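Local coordinates for carboxypeptidase 1 (Deinococcus radiodurans str. R1, PDB 5GIV), which probably acts as a metal-dependent carboxypeptidase of broad specificity, removing amino acids one at a time from the C-terminal ends of peptides, at residues G113-A118 with V132-K137; S117-A122 with H409-P414; A434-A439 with H456-E461. One frame throughout, in Å; residues are numbered along the deposited sequence.

Three contacts, each built round aromatic side chains, are described here in a mostly helical enzyme. From the N terminus, interaction 1 closes first, a short loop pairing helix 102-122 with the next helix, 128-147. Interaction 2 starts from the same stretch of helix 102-122, sharing Ser117 and Ala118, and the two spans cross: interaction 1 ends at 132-137, while interaction 2 runs on to 409-414, in the loop before helix 420-439. Their centres are about 6 Å apart and they touch. Interaction 3 follows in series, closing a short loop through helix 443-448 and joining helices 420-439 and 453-464 on the opposite side of the chain's centre, about 44 Å from interaction 1 and about 39 Å from interaction 2, centre to centre.

Interaction 1: G113-A118 with V132-K137; sequences GQSYSA and VPYLEK
Tyr134 reaches from segment 132-137 to Ser115, Gln114 and Ala118, and its ring makes nearly the whole contact. The ring lies obliquely against the other helix. At its near end, CD1 of Tyr134 approaches the backbone, 3.4 Å from CA of Ser115, and CE1 of Tyr134 passes 3.6 Å from the carbonyl O of Gln114. Further along, the methyl of Ala118 makes an off-centre CH-pi contact: CB of Ala118 is 4.2 Å from the centroid of the Tyr134 ring, 29° off its normal. With CG of Tyr134 opposite its own carbonyl carbon (chi1 -72°), the ring projects across the gap and spans one turn, from Ser115 to Ala118. The small side chains at these two positions let it come so close to the main chain. Ser115 CB also packs alongside, 3.7 Å from CD1 of Tyr134, while the Ser115 hydroxyl is engaged by the carbonyl of Tyr411. Replacing Tyr134 with an alanine would probably open a gap between the helices and leave the Ala118 methyl without its aromatic partner.

The contact is van der Waals packing, with no hydrogen bond between the segments. The segment axes run roughly antiparallel, at 152°, and approach to 10.0 Å, as expected of a helical hairpin built from consecutive helices, 102-122 and 128-147. Lys137 touches Glu107 and His111 further back along helix 102-122, and Leu135 packs against Tyr411 in the loop before helix 420-439.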
# COMPACT_ATOMS: atom_id res chain seq x y z
N GLY A 113 17.79 7.22 -11.56
CA GLY A 113 16.93 7.86 -10.57
C GLY A 113 17.04 9.38 -10.62
O GLY A 113 16.04 10.09 -10.53
N GLN A 114 18.26 9.89 -10.80
CA GLN A 114 18.46 11.33 -10.92
C GLN A 114 17.98 11.84 -12.27
O GLN A 114 17.41 12.93 -12.36
CB GLN A 114 19.93 11.69 -10.70
CG GLN A 114 20.44 11.36 -9.31
CD GLN A 114 21.84 11.89 -9.06
OE1 GLN A 114 22.14 12.39 -7.97
NE2 GLN A 114 22.71 11.79 -10.07
N SER A 115 18.23 11.07 -13.34
CA SER A 115 17.69 11.40 -14.65
C SER A 115 16.17 11.51 -14.61
O SER A 115 15.58 12.49 -15.08
CB SER A 115 18.14 10.36 -15.68
OG SER A 115 17.57 10.61 -16.95
N TYR A 116 15.52 10.50 -14.02
CA TYR A 116 14.07 10.50 -13.95
C TYR A 116 13.55 11.72 -13.20
O TYR A 116 12.63 12.41 -13.67
CB TYR A 116 13.57 9.21 -13.29
CG TYR A 116 12.10 9.26 -13.00
CD1 TYR A 116 11.16 9.11 -14.01
CD2 TYR A 116 11.64 9.50 -11.71
CE1 TYR A 116 9.81 9.17 -13.75
CE2 TYR A 116 10.29 9.56 -11.43
CZ TYR A 116 9.38 9.40 -12.46
OH TYR A 116 8.03 9.46 -12.19
N SER A 117 14.12 12.01 -12.03
CA SER A 117 13.65 13.16 -11.26
C SER A 117 13.82 14.46 -12.05
O SER A 117 12.90 15.29 -12.08
CB SER A 117 14.37 13.23 -9.91
OG SER A 117 13.97 12.14 -9.10
N ALA A 118 14.98 14.65 -12.68
CA ALA A 118 15.17 15.84 -13.50
C ALA A 118 14.17 15.88 -14.66
O ALA A 118 13.72 16.96 -15.06
CB ALA A 118 16.61 15.90 -14.02
N VAL A 132 20.11 16.66 -21.82
CA VAL A 132 21.15 16.14 -22.71
C VAL A 132 22.28 15.46 -21.94
O VAL A 132 22.63 14.32 -22.28
CB VAL A 132 21.66 17.25 -23.65
CG1 VAL A 132 22.91 16.78 -24.36
CG2 VAL A 132 20.58 17.62 -24.66
N PRO A 133 22.89 16.09 -20.93
CA PRO A 133 23.93 15.37 -20.16
C PRO A 133 23.44 14.08 -19.51
O PRO A 133 24.18 13.09 -19.51
CB PRO A 133 24.38 16.41 -19.12
CG PRO A 133 23.29 17.44 -19.10
CD PRO A 133 22.74 17.48 -20.48
N TYR A 134 22.23 14.06 -18.95
CA TYR A 134 21.70 12.82 -18.39
C TYR A 134 21.59 11.73 -19.45
O TYR A 134 21.93 10.56 -19.20
CB TYR A 134 20.34 13.05 -17.75
CG TYR A 134 20.36 13.83 -16.45
CD1 TYR A 134 20.50 13.18 -15.24
CD2 TYR A 134 20.21 15.20 -16.44
CE1 TYR A 134 20.49 13.88 -14.05
CE2 TYR A 134 20.21 15.92 -15.26
CZ TYR A 134 20.35 15.25 -14.06
OH TYR A 134 20.35 15.95 -12.87
N LEU A 135 21.11 12.08 -20.64
CA LEU A 135 20.98 11.08 -21.69
C LEU A 135 22.35 10.62 -22.18
O LEU A 135 22.52 9.44 -22.52
CB LEU A 135 20.17 11.64 -22.86
CG LEU A 135 18.67 11.89 -22.66
CD1 LEU A 135 18.13 12.79 -23.77
CD2 LEU A 135 17.90 10.56 -22.60
N GLU A 136 23.33 11.52 -22.21
CA GLU A 136 24.67 11.13 -22.63
C GLU A 136 25.28 10.11 -21.67
O GLU A 136 25.85 9.10 -22.10
CB GLU A 136 25.55 12.37 -22.78
CG GLU A 136 25.29 13.07 -24.10
CD GLU A 136 25.97 14.42 -24.21
OE1 GLU A 136 26.46 14.95 -23.18
OE2 GLU A 136 26.02 14.95 -25.35
N LYS A 137 25.15 10.35 -20.36
CA LYS A 137 25.63 9.38 -19.40
C LYS A 137 24.82 8.09 -19.49
O LYS A 137 25.38 6.99 -19.35
CB LYS A 137 25.56 9.95 -17.98
CG LYS A 137 26.26 9.07 -16.95
CD LYS A 137 26.29 9.69 -15.56
CE LYS A 137 27.07 8.79 -14.59
NZ LYS A 137 27.21 9.38 -13.23

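Interaction 2: S117-A122 with H409-P414; sequences SAWTEA and HWYFGP
Trp119 and Tyr411 lay their rings one over the other, and this single pair makes the contact. It is an offset stack between the five-membered ring of Trp119 and the phenol ring of Tyr411, with centroids 4.3 Å apart and planes only 17° from parallel. The closest approach is between CD1 of Trp119 and CD2 of Tyr411, at 3.5 Å; that indole carbon stands over one face of the phenol, displaced toward its rim. NE1 of Trp119 follows at 3.6 Å from CD2 of Tyr411. Near the backbones, CB of Trp119 is 3.9 Å from CB of Tyr411. Although the rings are almost parallel, the side chains themselves cross at about a right angle, and the rings overlap only in part.

The next shell fixes how each ring is turned. The indole N-H of Trp119 is bonded to the carbonyl of Leu405, and the hydroxyl of Tyr411 to that of Ala404, so both rings are tethered by polar atoms to the same neighbouring bit of loop. On the helical side, CG of Trp119 lies opposite the backbone N (chi1 172°), which carries the indole out toward the loop. The helix is finishing here: O of Ala118 accepts from both N of Glu121 (3.2 Å) and N of Ala122 (2.8 Å), and Thr120 OG1 bonds back to O of Ser117.

A second stack, Phe412 on Tyr116, lies beside the first. The arrangement is plain tertiary packing, away from the zinc site: paired aromatic stacks fasten the loop between helices 381-393 and 420-439 to the last turns of helix 102-122, within the largely helical body of an M32 carboxypeptidase.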
# COMPACT_ATOMS: atom_id res chain seq x y z
N SER A 117 14.12 12.01 -12.03
CA SER A 117 13.65 13.16 -11.26
C SER A 117 13.82 14.46 -12.05
O SER A 117 12.90 15.29 -12.08
CB SER A 117 14.37 13.23 -9.91
OG SER A 117 13.97 12.14 -9.10
N ALA A 118 14.98 14.65 -12.68
CA ALA A 118 15.17 15.84 -13.50
C ALA A 118 14.17 15.88 -14.66
O ALA A 118 13.72 16.96 -15.06
CB ALA A 118 16.61 15.90 -14.02
N TRP A 119 13.80 14.71 -15.21
CA TRP A 119 12.86 14.68 -16.33
C TRP A 119 11.46 15.12 -15.90
O TRP A 119 10.76 15.81 -16.66
CB TRP A 119 12.83 13.28 -16.94
CG TRP A 119 11.76 13.07 -17.98
CD1 TRP A 119 11.81 13.43 -19.30
CD2 TRP A 119 10.48 12.46 -17.77
NE1 TRP A 119 10.64 13.08 -19.93
CE2 TRP A 119 9.81 12.48 -19.02
CE3 TRP A 119 9.84 11.90 -16.66
CZ2 TRP A 119 8.52 11.95 -19.18
CZ3 TRP A 119 8.56 11.37 -16.83
CH2 TRP A 119 7.92 11.40 -18.08
N THR A 120 11.02 14.71 -14.71
CA THR A 120 9.70 15.11 -14.24
C THR A 120 9.56 16.63 -14.17
O THR A 120 8.43 17.13 -14.21
CB THR A 120 9.39 14.50 -12.88
OG1 THR A 120 10.35 14.98 -11.93
CG2 THR A 120 9.49 12.98 -12.96
N GLU A 121 10.67 17.35 -14.10
CA GLU A 121 10.65 18.81 -14.14
C GLU A 121 10.96 19.36 -15.52
O GLU A 121 10.33 20.34 -15.95
CB GLU A 121 11.65 19.39 -13.13
CG GLU A 121 11.57 18.81 -11.73
CD GLU A 121 12.64 19.39 -10.80
OE1 GLU A 121 12.59 19.12 -9.58
OE2 GLU A 121 13.55 20.09 -11.30
N ALA A 122 11.90 18.73 -16.24
CA ALA A 122 12.34 19.27 -17.51
C ALA A 122 11.29 19.13 -18.60
O ALA A 122 11.19 20.00 -19.48
CB ALA A 122 13.64 18.59 -17.95
N HIS A 409 10.94 6.36 -20.97
CA HIS A 409 11.81 5.18 -21.01
C HIS A 409 13.29 5.55 -20.96
O HIS A 409 14.03 5.07 -20.09
CB HIS A 409 11.50 4.34 -22.25
CG HIS A 409 10.07 3.87 -22.31
ND1 HIS A 409 9.00 4.74 -22.27
CD2 HIS A 409 9.54 2.63 -22.39
CE1 HIS A 409 7.88 4.06 -22.34
NE2 HIS A 409 8.18 2.77 -22.41
N TRP A 410 13.75 6.42 -21.86
CA TRP A 410 15.17 6.75 -21.92
C TRP A 410 15.65 7.60 -20.74
O TRP A 410 16.86 7.80 -20.59
CB TRP A 410 15.49 7.50 -23.22
CG TRP A 410 15.17 6.73 -24.46
CD1 TRP A 410 15.06 5.37 -24.58
CD2 TRP A 410 14.92 7.26 -25.77
NE1 TRP A 410 14.76 5.03 -25.88
CE2 TRP A 410 14.67 6.17 -26.63
CE3 TRP A 410 14.89 8.56 -26.29
CZ2 TRP A 410 14.39 6.34 -27.98
CZ3 TRP A 410 14.62 8.72 -27.64
CH2 TRP A 410 14.37 7.62 -28.47
N TYR A 411 14.74 8.08 -19.89
CA TYR A 411 15.14 8.90 -18.75
C TYR A 411 15.09 8.15 -17.43
O TYR A 411 15.64 8.65 -16.44
CB TYR A 411 14.25 10.14 -18.67
CG TYR A 411 14.24 10.92 -19.96
CD1 TYR A 411 15.24 11.83 -20.25
CD2 TYR A 411 13.24 10.72 -20.89
CE1 TYR A 411 15.24 12.53 -21.43
CE2 TYR A 411 13.23 11.41 -22.08
CZ TYR A 411 14.23 12.31 -22.34
OH TYR A 411 14.22 13.00 -23.53
N PHE A 412 14.43 6.99 -17.38
CA PHE A 412 14.35 6.17 -16.18
C PHE A 412 14.90 4.77 -16.43
O PHE A 412 14.60 3.85 -15.67
CB PHE A 412 12.91 6.10 -15.69
CG PHE A 412 12.77 5.68 -14.26
CD1 PHE A 412 13.85 5.78 -13.39
CD2 PHE A 412 11.57 5.19 -13.78
CE1 PHE A 412 13.72 5.39 -12.06
CE2 PHE A 412 11.43 4.80 -12.45
CZ PHE A 412 12.51 4.90 -11.59
N GLY A 413 15.68 4.59 -17.48
CA GLY A 413 16.22 3.31 -17.82
C GLY A 413 17.19 3.40 -18.98
O GLY A 413 17.54 4.49 -19.45
N PRO A 414 17.63 2.25 -19.49
CA PRO A 414 18.62 2.26 -20.56
C PRO A 414 18.01 2.77 -21.86
O PRO A 414 16.79 2.80 -22.04
CB PRO A 414 19.02 0.78 -20.70
CG PRO A 414 18.48 0.10 -19.48
CD PRO A 414 17.26 0.89 -19.09

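Interaction 3: A434-A439 with H456-E461; sequences AAAEAA and HGWLRE
Trp458 against Ala435, Ala436 and Ala439 is an apolar packing of one large flat side chain on an alanine-lined helix face, where helix 453-464 crosses the C-terminal part of helix 420-439. The segment axes pass 9.7 Å apart at 116°, nearer to perpendicular than to antiparallel, and one broad ring fills most of the contact at the crossing.

The indole lies with one face against the backbone. CA of Ala436 sits over it, 3.8 Å from the centroid of the five-membered ring of Trp458 and 17° from its normal, a CH-pi contact over the face. The carbonyl carbon of Ala435 is above the same face, toward the rim. Around this centre the methyls divide the ring among them. Ala435 CB approaches the far end of the six-membered ring, 3.3 Å from CH2 of Trp458; Ala436 CB is 3.6 Å from CE3 of Trp458; and Ala439 CB, one turn beyond Ala435, comes obliquely to the pyrrole side, 3.4 Å from NE1 of Trp458. With only methyls on this face, the indole rests directly on the backbone of Ala435 and Ala436. On its own helix, CG of Trp458 is placed opposite the backbone N (chi1 -170°), directing the indole at the alanines, while CD2 of Leu459 meets the ring in plane at its edge.

No hydrogen bond joins the two segments. Ala436 also touches Leu455, one turn before Leu459 on helix 453-464, so the packing extends past the tryptophan. Glu437, turned from the contact, accepts bonds from the backbone N of Gly442 and Leu443, tying helix 420-439 to the start of helix 443-448. Beyond Trp458, Leu459 packs on Gln298, Leu301 and Trp302 of helix 292-306, the helix that supplies the zinc ligand Glu296.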
# COMPACT_ATOMS: atom_id res chain seq x y z
N ALA A 434 -6.59 -15.43 -33.08
CA ALA A 434 -7.06 -16.28 -34.17
C ALA A 434 -6.93 -17.75 -33.80
O ALA A 434 -7.79 -18.57 -34.17
CB ALA A 434 -6.29 -15.98 -35.45
N ALA A 435 -5.85 -18.12 -33.10
CA ALA A 435 -5.74 -19.49 -32.63
C ALA A 435 -6.87 -19.83 -31.67
O ALA A 435 -7.39 -20.95 -31.68
CB ALA A 435 -4.38 -19.71 -31.96
N ALA A 436 -7.28 -18.86 -30.83
CA ALA A 436 -8.38 -19.09 -29.90
C ALA A 436 -9.71 -19.28 -30.64
O ALA A 436 -10.54 -20.10 -30.23
CB ALA A 436 -8.48 -17.95 -28.90
N GLU A 437 -9.94 -18.52 -31.71
CA GLU A 437 -11.18 -18.69 -32.46
C GLU A 437 -11.16 -19.99 -33.26
O GLU A 437 -12.17 -20.70 -33.34
CB GLU A 437 -11.44 -17.48 -33.35
CG GLU A 437 -12.42 -17.72 -34.52
CD GLU A 437 -13.89 -17.91 -34.11
OE1 GLU A 437 -14.26 -17.63 -32.93
OE2 GLU A 437 -14.69 -18.35 -34.98
N ALA A 438 -10.01 -20.34 -33.84
CA ALA A 438 -9.89 -21.62 -34.53
C ALA A 438 -10.26 -22.79 -33.62
O ALA A 438 -10.92 -23.74 -34.06
CB ALA A 438 -8.48 -21.80 -35.07
N ALA A 439 -9.87 -22.72 -32.35
CA ALA A 439 -10.20 -23.79 -31.41
C ALA A 439 -11.58 -23.64 -30.78
O ALA A 439 -12.02 -24.57 -30.09
CB ALA A 439 -9.16 -23.86 -30.29
N HIS A 456 -10.97 -16.81 -22.62
CA HIS A 456 -10.08 -16.80 -21.46
C HIS A 456 -9.56 -18.20 -21.14
O HIS A 456 -8.37 -18.38 -20.87
CB HIS A 456 -10.81 -16.17 -20.27
CG HIS A 456 -9.97 -16.02 -19.05
ND1 HIS A 456 -10.10 -16.84 -17.95
CD2 HIS A 456 -8.95 -15.17 -18.76
CE1 HIS A 456 -9.23 -16.48 -17.02
NE2 HIS A 456 -8.51 -15.48 -17.50
N GLY A 457 -10.44 -19.20 -21.19
CA GLY A 457 -10.00 -20.57 -20.93
C GLY A 457 -8.92 -21.01 -21.89
O GLY A 457 -7.90 -21.57 -21.49
N TRP A 458 -9.11 -20.72 -23.18
CA TRP A 458 -8.09 -21.07 -24.16
C TRP A 458 -6.77 -20.38 -23.85
O TRP A 458 -5.70 -21.00 -23.87
CB TRP A 458 -8.58 -20.69 -25.57
CG TRP A 458 -7.68 -21.24 -26.65
CD1 TRP A 458 -7.82 -22.43 -27.30
CD2 TRP A 458 -6.51 -20.62 -27.19
NE1 TRP A 458 -6.80 -22.59 -28.21
CE2 TRP A 458 -5.98 -21.50 -28.16
CE3 TRP A 458 -5.85 -19.40 -26.94
CZ2 TRP A 458 -4.84 -21.20 -28.90
CZ3 TRP A 458 -4.71 -19.10 -27.67
CH2 TRP A 458 -4.21 -20.00 -28.64
N LEU A 459 -6.81 -19.07 -23.56
CA LEU A 459 -5.59 -18.33 -23.28
C LEU A 459 -4.93 -18.81 -22.00
O LEU A 459 -3.70 -18.91 -21.93
CB LEU A 459 -5.90 -16.83 -23.20
CG LEU A 459 -6.37 -16.19 -24.51
CD1 LEU A 459 -6.99 -14.83 -24.26
CD2 LEU A 459 -5.21 -16.06 -25.48
N ARG A 460 -5.73 -19.13 -20.98
CA ARG A 460 -5.14 -19.65 -19.75
C ARG A 460 -4.46 -20.99 -20.00
O ARG A 460 -3.33 -21.22 -19.56
CB ARG A 460 -6.21 -19.77 -18.66
CG ARG A 460 -5.66 -20.18 -17.31
CD ARG A 460 -6.74 -20.64 -16.37
NE ARG A 460 -7.55 -21.72 -16.94
CZ ARG A 460 -7.24 -23.02 -16.84
NH1 ARG A 460 -6.14 -23.41 -16.19
NH2 ARG A 460 -8.03 -23.93 -17.40
N GLU A 461 -5.12 -21.89 -20.73
CA GLU A 461 -4.55 -23.22 -20.95
C GLU A 461 -3.36 -23.20 -21.89
O GLU A 461 -2.43 -24.00 -21.73
CB GLU A 461 -5.62 -24.18 -21.46
CG GLU A 461 -6.62 -24.57 -20.39
CD GLU A 461 -7.76 -25.41 -20.92
OE1 GLU A 461 -8.03 -25.37 -22.15
OE2 GLU A 461 -8.36 -26.14 -20.10